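PDB 3AGK: peptide chain release factor subunit 1 from Aeropyrum pernix, which probably directs the termination of protein synthesis in response to the stop codons UAA, UAG and UGA, working with a GTP-binding partner subunit. Local coordinates for residues 36-41 with 119-124; 91-96 with 108-113; 47-52 with 77-82; 32-37 with 126-131; 136-141 with 216-221. All blocks are in the same frame, centred on the assembly; numbering follows the deposited sequence.

Contact 1 of 5, residues 36-41 with 119-124; sequences SLYIPP and VFYYRT
Leu-37 and Phe-120 both carry CG anti to the backbone N, chi1 171° in the leucine and 175° in the phenylalanine, and their side chains cross at a slant. This leaves Leu-37 CD1 3.6 Å from Phe-120 CE1. Pro-40 CD and Ile-39 CG1 sit at the edge of the Phe-120 ring, the latter 4.2 Å from Phe-120 CE1. On the other face of the sheet Tyr-38 and Tyr-121 lie side by side and point the same way, with Tyr-38 CD1 4.0 Å from Tyr-121 CB.

The backbone evidence is equally direct: strands 36-39 and 121-124 run antiparallel, their short axes 175° apart. Ser-36 and Arg-123 form a hydrogen-bonded pair, with Ser-36 N 2.8 Å from Arg-123 O and a return bond from Arg-123 N to Ser-36 O. Tyr-38 and Tyr-121 form the next such pair, with Tyr-38 N 2.8 Å from Tyr-121 O. The return bond is longer, 3.1 Å from Tyr-121 N to Tyr-38 O, and uses a lone pair of that oxygen. Leu-37 and Tyr-122 make the non-hydrogen-bonded pair between them.

Outside the segments, Phe-120 and Tyr-122 touch helix 45-58, whereas Tyr-121 meets Phe-132 edge-to-face. The inward-facing main-chain groups of Ser-36, Tyr-38, Tyr-121 and Arg-123 thus satisfy one another, while polar side-chain ends find partners elsewhere: Tyr-38 OH is hydrogen-bonded to Ile-129 O, and Arg-123 forms a salt bridge with Asp-125.

Contact 2 of 5, residues 91-96 with 108-113; sequences NGLVLF and CFMFSP
Val-94 and Phe-111 meet in the buried, closely surrounded part of this hairpin. Phe-111 CG sits between its backbone N and carbonyl carbon (chi1 60°), a rotation that folds the ring back until Val-94 CG2 lies over one of its faces; the modelled carbon separations there are too short to be trusted. Phe-111 CE2 comes to the edge of the Phe-96 ring, 4.2 Å from Phe-96 CE1. Helix 14-24 packs on Phe-111 and Phe-109 from this side.

On the reverse face helix 65-82 packs on Leu-93 and Leu-95. Leu-95 and Met-110 run side by side, Leu-95 CG 3.8 Å from Met-110 CG. Extended through chi2, Met-110 brings SD 3.9 Å from Leu-93 CD2; the bend at chi3 turns only its methyl. The looser side lies at Met-110, Cys-108 and Phe-109, all partly exposed, where a disulfide from Cys-108 to Cys-97 ties the hairpin covalently.

Beyond the hydrogen-bonded pairs Val-94 with Phe-111 and Phe-96 with Phe-109, Ser-112 OG donates to Gly-92 O at 2.8 Å, and Asn-91 ND2 to Pro-113 O, also 2.8 Å. Side-chain donors thus take over from amide pairing at one end of the hairpin, while a disulfide reinforces the other.

Contact 3 of 5, residues 47-52 with 77-82; sequences DVMTLL and AAMDRL
Leu-52 and Met-79 slide past each other in opposite directions between two antiparallel helices. The evidence for the pairing is a closest axis approach of 10.5 Å and an angle of 163° between the short helical segments. Met-79 holds CG anti to its carbonyl carbon, and this first torsion (chi1 -68°) sets Met-79 CG 3.9 Å from Leu-52 CD1. The chain runs straight on to SD; the turn at chi3 then directs Met-79 CE to 3.8 Å from Leu-52 O.

Of the two Leu-52 methyls, CD1 does the touching, lying 3.8 Å from Leu-82 CD1 and 4.2 Å from Ala-78 CB. Leu-82 meets Leu-52 and Val-48 at about a right angle to each, and its CD1 also touches Val-48 CG1, at 3.8 Å. Met-49 bends at chi2 and sends its thioether across the groove, SD 4.2 Å from Leu-82 CB; the position of its methyl against Met-79 is doubtful, being modelled too close. An alanine in place of Met-79 would probably open a gap beside Leu-52 CD1 and lose the contact with Leu-52 O.

Val-48 and Leu-82 also touch Ile-39, and Ala-78 touches Leu-35, so this apolar seam lies against one face of the sheet. Successive helices 45-58 and 65-82 form an antiparallel helical hairpin, consistent with that of the N-terminal domain of eukaryotic release factor 1, where its tip bears the codon-reading NIKS motif.

Contact 4 of 5, residues 32-37 with 126-131; sequences TVLLSL and KRFITD
Thr-32 and Lys-126 begin the contact, their CA atoms 4.3 Å apart, and from there the two segments advance in nearly the same direction, 21° apart end to end. Their backbones are not hydrogen-bonded to each other; Leu-34 instead bonds to Asp-125, which Val-33 and Leu-34 both face in a classic beta bulge. The segment 126-131 thus leaves the edge strand 121-125 and passes over one face of strand 34-37.

Ser-36 supplies the one hydrogen bond between the segments. Its OG lies beside the backbone N, anti to the carbonyl carbon (chi1 -59°), and accepts Ile-129 N at 2.9 Å in an almost straight bond, 175° at the hydrogen. Ser-36 OG also comes to the edge of the Phe-128 ring, near its plane, and lies 3.7 Å from Ile-129 CG1. An alanine at Ser-36 would probably leave the Ile-129 amide without its acceptor and this part of the loop freer to shift.

Phe-128 CE1 approaches Leu-34 CB at 3.8 Å and Leu-35 O at 3.4 Å, and its ring also meets those of Phe-96 and Trp-27. Leu-34 CD1 rests 3.5 Å from Lys-126 O. Toward the solvent, the extended Lys-126 crosses Thr-32, CG 3.8 Å from Thr-32 CG2, a purely aliphatic touch.

A loop following an edge strand here folds across the antiparallel sheet of eRF1 domain 1 and adds Phe-128 to an aromatic cluster on the Ser-36 face, before the chain enters helix 131-134.

Contact 5 of 5, residues 136-141 with 216-221; sequences MVEDNN and KGVLKG
Asn-140 lies alongside the turn at Gly-217 and Val-218. Its CB stands 3.5 Å from Gly-217 O, and CG, anti to the Asn-140 carbonyl carbon (chi1 -70°), keeps the same 3.5 Å from that oxygen. Beyond CG the amide divides: Asn-140 OD1 is 3.7 Å from Gly-217 O, while Asn-140 ND2 lies 3.6 Å from Val-218 CG2, the two side chains crossing at about a right angle. None of these approaches is a hydrogen bond.

Two turns shape the meeting. Gly-217, with phi 82°, closes helix 188-215 in a Schellman motif, and Asn-140 is the centre of an inverse gamma turn spanned by a weak bond from Asn-141 N to Asp-139 O. Each turn leads into a strand of the central sheet of eRF1 domain 2, 219-226 and 142-149, which run parallel as neighbours; backbone hydrogen bonds between Ala-142 and both Val-218 and Lys-220 begin their pairing.

Lys-220 bends at chi2 and chi3, and its CD passes 3.7 Å from Asn-140 O. Glu-138 crosses Val-218 at about a right angle, though its modelled OE2 is too close to the valine for that placement to be relied on. Glu-138 OE1 lies 4.6 Å from Lys-216 NZ, beyond a salt bridge, and the lysine is paired instead with Asp-135.

In the fold
Contacts 1 and 2 lie within one antiparallel sheet, ordered 107-111, 93-98, 34-39, 121-125, and contact 4 lays a loop on its strand 34-39; the centres of contacts 1 and 2 are about 9 Å apart, and those of contacts 1 and 4 about 10 Å. Leu-37 O to Leu-95 N and Ile-39 N to Leu-93 O, probable hydrogen bonds, join contacts 1 and 2. Contact 3 packs helices 45-58 and 65-82 on this sheet, its centre about 11 Å from that of contact 1. Along the chain, contact 3 closes before contact 2 opens, both inside the loops closed by contacts 1 and 4, making eRF1 domain 1 a compact unit. Contact 5 follows, its centre about 22 to 33 Å from the others, where the chain passes into domain 2.

Contact 1 of 5, residues 36-41 with 119-124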
# COMPACT_ATOMS: atom_id res chain seq x y z
N SER A 36 18.55 8.38 7.16
CA SER A 36 18.23 7.04 6.69
C SER A 36 19.49 6.41 6.09
O SER A 36 20.14 7.03 5.24
CB SER A 36 17.11 7.10 5.63
OG SER A 36 15.94 7.70 6.15
N LEU A 37 19.85 5.21 6.52
CA LEU A 37 21.10 4.59 6.07
C LEU A 37 21.00 3.06 5.87
O LEU A 37 20.75 2.32 6.82
CB LEU A 37 22.21 4.91 7.07
CG LEU A 37 23.53 4.19 6.90
CD1 LEU A 37 24.25 4.71 5.67
CD2 LEU A 37 24.38 4.41 8.12
N TYR A 38 21.21 2.61 4.64
CA TYR A 38 21.12 1.19 4.29
C TYR A 38 22.48 0.67 3.84
O TYR A 38 23.09 1.23 2.93
CB TYR A 38 20.15 0.99 3.12
CG TYR A 38 18.69 1.26 3.39
CD1 TYR A 38 18.21 2.56 3.57
CD2 TYR A 38 17.77 0.22 3.38
CE1 TYR A 38 16.84 2.79 3.78
CE2 TYR A 38 16.41 0.45 3.58
CZ TYR A 38 15.95 1.73 3.78
OH TYR A 38 14.60 1.93 3.98
N ILE A 39 22.94 -0.42 4.44
CA ILE A 39 24.26 -0.95 4.13
C ILE A 39 24.23 -2.40 3.66
O ILE A 39 23.90 -3.29 4.43
CB ILE A 39 25.18 -0.87 5.35
CG1 ILE A 39 25.17 0.56 5.93
CG2 ILE A 39 26.58 -1.37 4.99
CD1 ILE A 39 25.83 0.67 7.31
N PRO A 40 24.57 -2.63 2.39
CA PRO A 40 24.55 -4.00 1.86
C PRO A 40 25.61 -4.88 2.50
O PRO A 40 26.57 -4.37 3.07
CB PRO A 40 24.87 -3.80 0.37
CG PRO A 40 24.52 -2.38 0.09
CD PRO A 40 24.86 -1.64 1.34
N PRO A 41 25.45 -6.20 2.40
CA PRO A 41 26.46 -7.10 2.98
C PRO A 41 27.82 -6.93 2.28
O PRO A 41 28.86 -7.00 2.92
CB PRO A 41 25.88 -8.50 2.71
CG PRO A 41 24.42 -8.28 2.43
CD PRO A 41 24.32 -6.93 1.80
N VAL A 119 21.49 -2.25 -2.39
CA VAL A 119 21.87 -0.89 -2.77
C VAL A 119 22.09 0.02 -1.58
O VAL A 119 21.16 0.34 -0.82
CB VAL A 119 20.86 -0.26 -3.76
CG1 VAL A 119 19.44 -0.66 -3.42
CG2 VAL A 119 21.01 1.28 -3.79
N PHE A 120 23.34 0.43 -1.40
CA PHE A 120 23.67 1.37 -0.33
C PHE A 120 22.84 2.62 -0.51
O PHE A 120 22.59 3.05 -1.63
CB PHE A 120 25.15 1.72 -0.35
CG PHE A 120 25.53 2.77 0.66
CD1 PHE A 120 25.72 2.44 1.98
CD2 PHE A 120 25.69 4.09 0.27
CE1 PHE A 120 26.08 3.40 2.91
CE2 PHE A 120 26.05 5.06 1.19
CZ PHE A 120 26.24 4.72 2.51
N TYR A 121 22.39 3.20 0.59
CA TYR A 121 21.60 4.41 0.49
C TYR A 121 21.84 5.22 1.75
O TYR A 121 21.88 4.67 2.85
CB TYR A 121 20.12 4.04 0.35
CG TYR A 121 19.19 5.19 0.05
CD1 TYR A 121 18.93 5.57 -1.26
CD2 TYR A 121 18.56 5.89 1.07
CE1 TYR A 121 18.07 6.62 -1.55
CE2 TYR A 121 17.69 6.94 0.79
CZ TYR A 121 17.45 7.30 -0.53
OH TYR A 121 16.60 8.33 -0.81
N TYR A 122 22.03 6.52 1.58
CA TYR A 122 22.19 7.42 2.71
C TYR A 122 21.35 8.64 2.44
O TYR A 122 21.38 9.19 1.33
CB TYR A 122 23.65 7.84 2.88
CG TYR A 122 23.80 9.09 3.74
CD1 TYR A 122 23.82 9.01 5.11
CD2 TYR A 122 23.88 10.36 3.16
CE1 TYR A 122 23.94 10.13 5.91
CE2 TYR A 122 24.01 11.50 3.95
CZ TYR A 122 24.03 11.37 5.33
OH TYR A 122 24.15 12.46 6.14
N ARG A 123 20.60 9.10 3.43
CA ARG A 123 19.83 10.31 3.18
C ARG A 123 19.43 11.07 4.44
O ARG A 123 19.27 10.49 5.51
CB ARG A 123 18.60 9.97 2.34
CG ARG A 123 17.88 11.18 1.80
CD ARG A 123 17.18 10.79 0.53
NE ARG A 123 17.17 11.89 -0.42
CZ ARG A 123 16.09 12.58 -0.76
NH1 ARG A 123 14.92 12.25 -0.24
NH2 ARG A 123 16.18 13.57 -1.63
N THR A 124 19.31 12.38 4.30
CA THR A 124 18.73 13.19 5.36
C THR A 124 17.49 13.86 4.80
O THR A 124 17.54 14.50 3.76
CB THR A 124 19.71 14.23 5.91
OG1 THR A 124 20.27 15.00 4.83
CG2 THR A 124 20.82 13.54 6.66

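Contact 2 of 5, residues 91-96 with 108-113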
# COMPACT_ATOMS: atom_id res chain seq x y z
N ASN A 91 22.42 -9.94 6.00
CA ASN A 91 21.36 -9.28 5.24
C ASN A 91 21.56 -7.77 5.19
O ASN A 91 20.67 -7.04 4.74
CB ASN A 91 19.99 -9.59 5.83
CG ASN A 91 19.47 -10.94 5.43
OD1 ASN A 91 20.11 -11.66 4.66
ND2 ASN A 91 18.30 -11.30 5.94
N GLY A 92 22.71 -7.31 5.68
CA GLY A 92 23.00 -5.89 5.76
C GLY A 92 22.47 -5.23 7.02
O GLY A 92 21.96 -5.90 7.94
N LEU A 93 22.58 -3.91 7.06
CA LEU A 93 22.12 -3.09 8.18
C LEU A 93 21.25 -1.96 7.67
O LEU A 93 21.45 -1.48 6.56
CB LEU A 93 23.32 -2.44 8.87
CG LEU A 93 24.08 -3.08 10.00
CD1 LEU A 93 25.22 -2.14 10.37
CD2 LEU A 93 23.16 -3.29 11.19
N VAL A 94 20.30 -1.51 8.49
CA VAL A 94 19.65 -0.23 8.22
C VAL A 94 19.53 0.59 9.51
O VAL A 94 19.21 0.06 10.58
CB VAL A 94 18.28 -0.36 7.50
CG1 VAL A 94 18.15 -1.69 6.76
CG2 VAL A 94 17.15 -0.18 8.47
N LEU A 95 19.80 1.89 9.40
CA LEU A 95 19.70 2.81 10.53
C LEU A 95 18.78 3.98 10.23
O LEU A 95 18.84 4.54 9.15
CB LEU A 95 21.08 3.36 10.91
CG LEU A 95 22.02 2.45 11.70
CD1 LEU A 95 22.74 1.49 10.76
CD2 LEU A 95 23.03 3.25 12.52
N PHE A 96 17.94 4.35 11.20
CA PHE A 96 17.22 5.63 11.15
C PHE A 96 17.49 6.38 12.46
O PHE A 96 17.36 5.82 13.54
CB PHE A 96 15.72 5.40 10.98
CG PHE A 96 15.36 4.59 9.75
CD1 PHE A 96 15.13 3.22 9.84
CD2 PHE A 96 15.23 5.20 8.51
CE1 PHE A 96 14.79 2.48 8.71
CE2 PHE A 96 14.88 4.47 7.38
CZ PHE A 96 14.67 3.10 7.49
N CYS A 108 17.88 6.09 17.70
CA CYS A 108 18.64 5.51 16.60
C CYS A 108 18.22 4.07 16.36
O CYS A 108 18.72 3.17 17.02
CB CYS A 108 20.13 5.56 16.92
SG CYS A 108 21.21 5.61 15.47
N PHE A 109 17.31 3.85 15.41
CA PHE A 109 16.88 2.48 15.10
C PHE A 109 17.97 1.77 14.32
O PHE A 109 18.54 2.35 13.39
CB PHE A 109 15.56 2.48 14.32
CG PHE A 109 14.46 3.27 14.98
CD1 PHE A 109 14.39 4.65 14.83
CD2 PHE A 109 13.49 2.64 15.74
CE1 PHE A 109 13.38 5.38 15.44
CE2 PHE A 109 12.48 3.36 16.36
CZ PHE A 109 12.42 4.74 16.20
N MET A 110 18.30 0.54 14.70
CA MET A 110 19.27 -0.22 13.94
C MET A 110 18.87 -1.68 13.86
O MET A 110 18.53 -2.27 14.86
CB MET A 110 20.68 -0.12 14.53
CG MET A 110 21.71 -0.77 13.60
SD MET A 110 23.42 -0.74 14.16
CE MET A 110 23.29 -1.43 15.80
N PHE A 111 18.89 -2.26 12.66
CA PHE A 111 18.57 -3.67 12.53
C PHE A 111 19.06 -4.30 11.24
O PHE A 111 19.57 -3.60 10.33
CB PHE A 111 17.06 -3.90 12.66
CG PHE A 111 16.26 -3.17 11.62
CD1 PHE A 111 15.84 -3.82 10.47
CD2 PHE A 111 15.93 -1.83 11.79
CE1 PHE A 111 15.11 -3.16 9.51
CE2 PHE A 111 15.20 -1.16 10.83
CZ PHE A 111 14.78 -1.82 9.68
N SER A 112 18.92 -5.62 11.16
CA SER A 112 19.12 -6.30 9.90
C SER A 112 17.75 -6.74 9.38
O SER A 112 16.93 -7.23 10.13
CB SER A 112 20.10 -7.47 10.05
OG SER A 112 20.39 -8.07 8.79
N PRO A 113 17.49 -6.53 8.09
CA PRO A 113 16.17 -6.83 7.53
C PRO A 113 16.00 -8.31 7.16
O PRO A 113 17.01 -8.99 6.97
CB PRO A 113 16.13 -5.96 6.27
CG PRO A 113 17.56 -5.87 5.84
CD PRO A 113 18.38 -5.87 7.11

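Contact 3 of 5, residues 47-52 with 77-82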
# COMPACT_ATOMS: atom_id res chain seq x y z
N ASP A 47 34.23 1.70 5.02
CA ASP A 47 33.80 2.52 3.87
C ASP A 47 32.66 3.45 4.28
O ASP A 47 32.68 4.66 3.99
CB ASP A 47 33.32 1.64 2.72
CG ASP A 47 34.46 0.92 2.01
OD1 ASP A 47 35.63 1.08 2.43
OD2 ASP A 47 34.18 0.18 1.04
N VAL A 48 31.67 2.88 4.95
CA VAL A 48 30.52 3.64 5.42
C VAL A 48 30.98 4.70 6.42
O VAL A 48 30.54 5.85 6.37
CB VAL A 48 29.47 2.73 6.08
CG1 VAL A 48 28.21 3.53 6.41
CG2 VAL A 48 29.15 1.54 5.15
N MET A 49 31.88 4.30 7.31
CA MET A 49 32.44 5.17 8.33
C MET A 49 33.11 6.42 7.73
O MET A 49 32.90 7.54 8.19
CB MET A 49 33.45 4.35 9.15
CG MET A 49 33.49 4.64 10.63
SD MET A 49 31.90 4.65 11.50
CE MET A 49 32.32 5.89 12.71
N THR A 50 33.93 6.21 6.69
CA THR A 50 34.54 7.30 5.93
C THR A 50 33.47 8.21 5.30
O THR A 50 33.56 9.44 5.38
CB THR A 50 35.48 6.77 4.84
OG1 THR A 50 36.58 6.09 5.45
CG2 THR A 50 36.02 7.91 3.96
N LEU A 51 32.45 7.60 4.69
CA LEU A 51 31.36 8.37 4.11
C LEU A 51 30.61 9.23 5.15
O LEU A 51 30.35 10.40 4.93
CB LEU A 51 30.39 7.44 3.36
CG LEU A 51 29.21 8.11 2.64
CD1 LEU A 51 28.72 7.26 1.47
CD2 LEU A 51 28.07 8.39 3.61
N LEU A 52 30.26 8.64 6.29
CA LEU A 52 29.59 9.41 7.34
C LEU A 52 30.49 10.53 7.86
O LEU A 52 30.02 11.61 8.17
CB LEU A 52 29.19 8.49 8.51
CG LEU A 52 28.09 7.48 8.23
CD1 LEU A 52 27.79 6.66 9.47
CD2 LEU A 52 26.83 8.17 7.71
N ALA A 77 25.45 9.60 16.16
CA ALA A 77 24.73 8.46 16.72
C ALA A 77 24.92 7.24 15.82
O ALA A 77 25.21 6.15 16.31
CB ALA A 77 23.26 8.78 16.90
N ALA A 78 24.79 7.44 14.52
CA ALA A 78 24.97 6.35 13.57
C ALA A 78 26.41 5.80 13.60
O ALA A 78 26.63 4.58 13.60
CB ALA A 78 24.57 6.77 12.17
N MET A 79 27.40 6.71 13.66
CA MET A 79 28.80 6.28 13.80
C MET A 79 29.03 5.47 15.07
O MET A 79 29.74 4.47 15.03
CB MET A 79 29.76 7.46 13.77
CG MET A 79 29.86 8.16 12.40
SD MET A 79 31.04 9.54 12.35
CE MET A 79 29.95 10.86 11.87
N ASP A 80 28.46 5.94 16.18
CA ASP A 80 28.51 5.21 17.45
C ASP A 80 28.02 3.79 17.26
O ASP A 80 28.65 2.82 17.69
CB ASP A 80 27.61 5.88 18.48
CG ASP A 80 28.26 7.06 19.14
OD1 ASP A 80 29.51 7.12 19.14
OD2 ASP A 80 27.52 7.94 19.66
N ARG A 81 26.86 3.68 16.63
CA ARG A 81 26.21 2.41 16.39
C ARG A 81 27.11 1.48 15.58
O ARG A 81 27.24 0.29 15.88
CB ARG A 81 24.89 2.67 15.66
CG ARG A 81 23.62 2.12 16.32
CD ARG A 81 23.60 2.31 17.82
NE ARG A 81 23.79 3.71 18.21
CZ ARG A 81 22.87 4.47 18.79
NH1 ARG A 81 21.67 3.97 19.06
NH2 ARG A 81 23.15 5.72 19.11
N LEU A 82 27.76 2.02 14.55
CA LEU A 82 28.55 1.19 13.64
C LEU A 82 29.85 0.74 14.29
O LEU A 82 30.37 -0.33 13.98
CB LEU A 82 28.87 1.93 12.33
CG LEU A 82 27.72 2.28 11.39
CD1 LEU A 82 28.25 2.92 10.12
CD2 LEU A 82 26.91 1.05 11.06

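Contact 4 of 5, residues 32-37 with 126-131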
# COMPACT_ATOMS: atom_id res chain seq x y z
N THR A 32 15.32 19.01 6.79
CA THR A 32 15.76 17.68 6.39
C THR A 32 16.85 17.19 7.33
O THR A 32 18.03 17.29 7.03
CB THR A 32 16.27 17.66 4.94
OG1 THR A 32 17.40 18.53 4.81
CG2 THR A 32 15.17 18.12 3.98
N VAL A 33 16.43 16.62 8.46
CA VAL A 33 17.34 16.27 9.55
C VAL A 33 17.08 14.88 10.15
O VAL A 33 17.50 14.60 11.28
CB VAL A 33 17.26 17.31 10.69
CG1 VAL A 33 17.42 18.72 10.13
CG2 VAL A 33 15.95 17.17 11.47
N LEU A 34 16.40 14.01 9.40
CA LEU A 34 16.20 12.63 9.82
C LEU A 34 16.99 11.69 8.91
O LEU A 34 16.77 11.63 7.70
CB LEU A 34 14.72 12.26 9.83
CG LEU A 34 13.84 13.04 10.82
CD1 LEU A 34 12.38 12.62 10.70
CD2 LEU A 34 14.31 12.87 12.25
N LEU A 35 17.93 10.96 9.52
CA LEU A 35 18.88 10.13 8.79
C LEU A 35 18.35 8.75 8.41
O LEU A 35 17.77 8.05 9.24
CB LEU A 35 20.16 9.98 9.61
CG LEU A 35 21.25 9.02 9.14
CD1 LEU A 35 21.41 9.12 7.64
CD2 LEU A 35 22.57 9.34 9.83
N SER A 36 18.55 8.38 7.16
CA SER A 36 18.23 7.04 6.69
C SER A 36 19.49 6.41 6.09
O SER A 36 20.14 7.03 5.24
CB SER A 36 17.11 7.10 5.63
OG SER A 36 15.94 7.70 6.15
N LEU A 37 19.85 5.21 6.52
CA LEU A 37 21.10 4.59 6.07
C LEU A 37 21.00 3.06 5.87
O LEU A 37 20.75 2.32 6.82
CB LEU A 37 22.21 4.91 7.07
CG LEU A 37 23.53 4.19 6.90
CD1 LEU A 37 24.25 4.71 5.67
CD2 LEU A 37 24.38 4.41 8.12
N LYS A 126 13.02 15.12 5.75
CA LYS A 126 12.03 15.54 6.72
C LYS A 126 11.31 14.31 7.30
O LYS A 126 10.53 14.40 8.26
CB LYS A 126 11.04 16.54 6.08
CG LYS A 126 11.70 17.83 5.57
CD LYS A 126 10.76 18.68 4.71
CE LYS A 126 11.47 19.91 4.12
NZ LYS A 126 10.58 20.69 3.20
N ARG A 127 11.62 13.15 6.72
CA ARG A 127 11.09 11.86 7.16
C ARG A 127 12.12 10.75 6.93
O ARG A 127 13.15 10.96 6.28
CB ARG A 127 9.77 11.55 6.43
CG ARG A 127 9.91 11.38 4.92
CD ARG A 127 8.57 11.49 4.20
NE ARG A 127 7.63 10.44 4.59
CZ ARG A 127 6.39 10.32 4.13
NH1 ARG A 127 5.61 9.33 4.54
NH2 ARG A 127 5.92 11.20 3.24
N PHE A 128 11.86 9.57 7.49
CA PHE A 128 12.68 8.39 7.18
C PHE A 128 12.32 7.83 5.79
O PHE A 128 11.15 7.83 5.38
CB PHE A 128 12.52 7.30 8.26
CG PHE A 128 13.10 7.68 9.63
CD1 PHE A 128 14.35 8.28 9.74
CD2 PHE A 128 12.40 7.37 10.80
CE1 PHE A 128 14.87 8.61 11.00
CE2 PHE A 128 12.92 7.68 12.05
CZ PHE A 128 14.16 8.30 12.15
N ILE A 129 13.32 7.35 5.06
CA ILE A 129 13.08 6.70 3.78
C ILE A 129 12.92 5.20 4.01
O ILE A 129 13.88 4.51 4.34
CB ILE A 129 14.23 6.94 2.80
CG1 ILE A 129 14.63 8.42 2.81
CG2 ILE A 129 13.84 6.45 1.40
CD1 ILE A 129 13.51 9.37 2.46
N THR A 130 11.71 4.71 3.83
CA THR A 130 11.40 3.33 4.19
C THR A 130 11.24 2.50 2.93
O THR A 130 11.09 1.27 2.99
CB THR A 130 10.11 3.27 4.98
OG1 THR A 130 9.02 3.00 4.08
CG2 THR A 130 9.85 4.60 5.67
N ASP A 131 11.27 3.20 1.80
CA ASP A 131 11.14 2.61 0.47
C ASP A 131 11.38 1.12 0.41
O ASP A 131 10.45 0.33 0.28
CB ASP A 131 12.11 3.29 -0.50
CG ASP A 131 11.63 4.66 -0.94
OD1 ASP A 131 10.71 5.20 -0.29
OD2 ASP A 131 12.18 5.19 -1.94

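Contact 5 of 5, residues 136-141 with 216-221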
# COMPACT_ATOMS: atom_id res chain seq x y z
N MET A 136 9.25 -5.56 0.89
CA MET A 136 9.37 -6.95 1.32
C MET A 136 8.47 -7.24 2.52
O MET A 136 8.32 -8.39 2.94
CB MET A 136 10.82 -7.31 1.64
CG MET A 136 11.09 -8.82 1.85
SD MET A 136 11.16 -9.82 0.34
CE MET A 136 12.03 -11.27 0.95
N VAL A 137 7.87 -6.19 3.06
CA VAL A 137 6.84 -6.35 4.07
C VAL A 137 5.52 -6.50 3.33
O VAL A 137 4.46 -6.76 3.92
CB VAL A 137 6.77 -5.11 4.97
CG1 VAL A 137 6.06 -3.99 4.25
CG2 VAL A 137 6.06 -5.44 6.25
N GLU A 138 5.60 -6.34 2.02
CA GLU A 138 4.45 -6.16 1.16
C GLU A 138 4.12 -7.43 0.40
O GLU A 138 4.94 -7.93 -0.37
CB GLU A 138 4.75 -5.03 0.18
CG GLU A 138 3.60 -4.60 -0.69
CD GLU A 138 4.07 -3.74 -1.85
OE1 GLU A 138 4.79 -2.73 -1.62
OE2 GLU A 138 3.72 -4.07 -2.99
N ASP A 139 2.91 -7.95 0.61
CA ASP A 139 2.38 -9.04 -0.20
C ASP A 139 2.51 -8.73 -1.69
O ASP A 139 2.10 -7.66 -2.15
CB ASP A 139 0.90 -9.29 0.11
CG ASP A 139 0.55 -9.02 1.56
OD1 ASP A 139 -0.01 -9.92 2.22
OD2 ASP A 139 0.82 -7.90 2.06
N ASN A 140 3.10 -9.65 -2.43
CA ASN A 140 3.12 -9.53 -3.87
C ASN A 140 1.75 -9.91 -4.42
O ASN A 140 1.60 -10.94 -5.08
CB ASN A 140 4.20 -10.43 -4.47
CG ASN A 140 5.60 -9.94 -4.16
OD1 ASN A 140 6.58 -10.67 -4.35
ND2 ASN A 140 5.71 -8.70 -3.69
N ASN A 141 0.74 -9.10 -4.12
CA ASN A 141 -0.61 -9.39 -4.59
C ASN A 141 -1.33 -8.20 -5.23
O ASN A 141 -2.56 -8.12 -5.20
CB ASN A 141 -1.46 -9.96 -3.44
CG ASN A 141 -1.70 -8.95 -2.33
OD1 ASN A 141 -2.36 -9.27 -1.35
ND2 ASN A 141 -1.18 -7.74 -2.49
N LYS A 216 9.24 -5.08 -9.78
CA LYS A 216 9.51 -5.44 -8.39
C LYS A 216 8.83 -6.75 -8.01
O LYS A 216 9.03 -7.24 -6.90
CB LYS A 216 9.04 -4.34 -7.43
CG LYS A 216 9.87 -3.07 -7.42
CD LYS A 216 9.39 -2.13 -6.32
CE LYS A 216 7.86 -2.13 -6.22
NZ LYS A 216 7.33 -1.28 -5.11
N GLY A 217 8.00 -7.30 -8.89
CA GLY A 217 7.29 -8.54 -8.62
C GLY A 217 6.01 -8.38 -7.80
O GLY A 217 5.27 -9.34 -7.59
N VAL A 218 5.76 -7.16 -7.35
CA VAL A 218 4.58 -6.81 -6.59
C VAL A 218 3.29 -6.89 -7.42
O VAL A 218 2.23 -7.29 -6.91
CB VAL A 218 4.72 -5.38 -6.07
CG1 VAL A 218 3.40 -4.88 -5.54
CG2 VAL A 218 5.80 -5.31 -5.00
N LEU A 219 3.35 -6.48 -8.68
CA LEU A 219 2.17 -6.50 -9.54
C LEU A 219 1.97 -7.88 -10.11
O LEU A 219 2.85 -8.40 -10.80
CB LEU A 219 2.29 -5.49 -10.69
CG LEU A 219 0.98 -4.99 -11.32
CD1 LEU A 219 0.15 -4.24 -10.28
CD2 LEU A 219 1.25 -4.08 -12.55
N LYS A 220 0.81 -8.47 -9.85
CA LYS A 220 0.50 -9.81 -10.36
C LYS A 220 -0.43 -9.81 -11.58
O LYS A 220 -0.50 -10.79 -12.31
CB LYS A 220 -0.08 -10.68 -9.24
CG LYS A 220 0.93 -11.00 -8.14
CD LYS A 220 1.91 -12.09 -8.57
CE LYS A 220 1.59 -13.42 -7.87
NZ LYS A 220 2.53 -14.53 -8.23
N GLY A 221 -1.14 -8.71 -11.80
CA GLY A 221 -2.07 -8.66 -12.91
C GLY A 221 -2.58 -7.28 -13.22
O GLY A 221 -2.38 -6.35 -12.43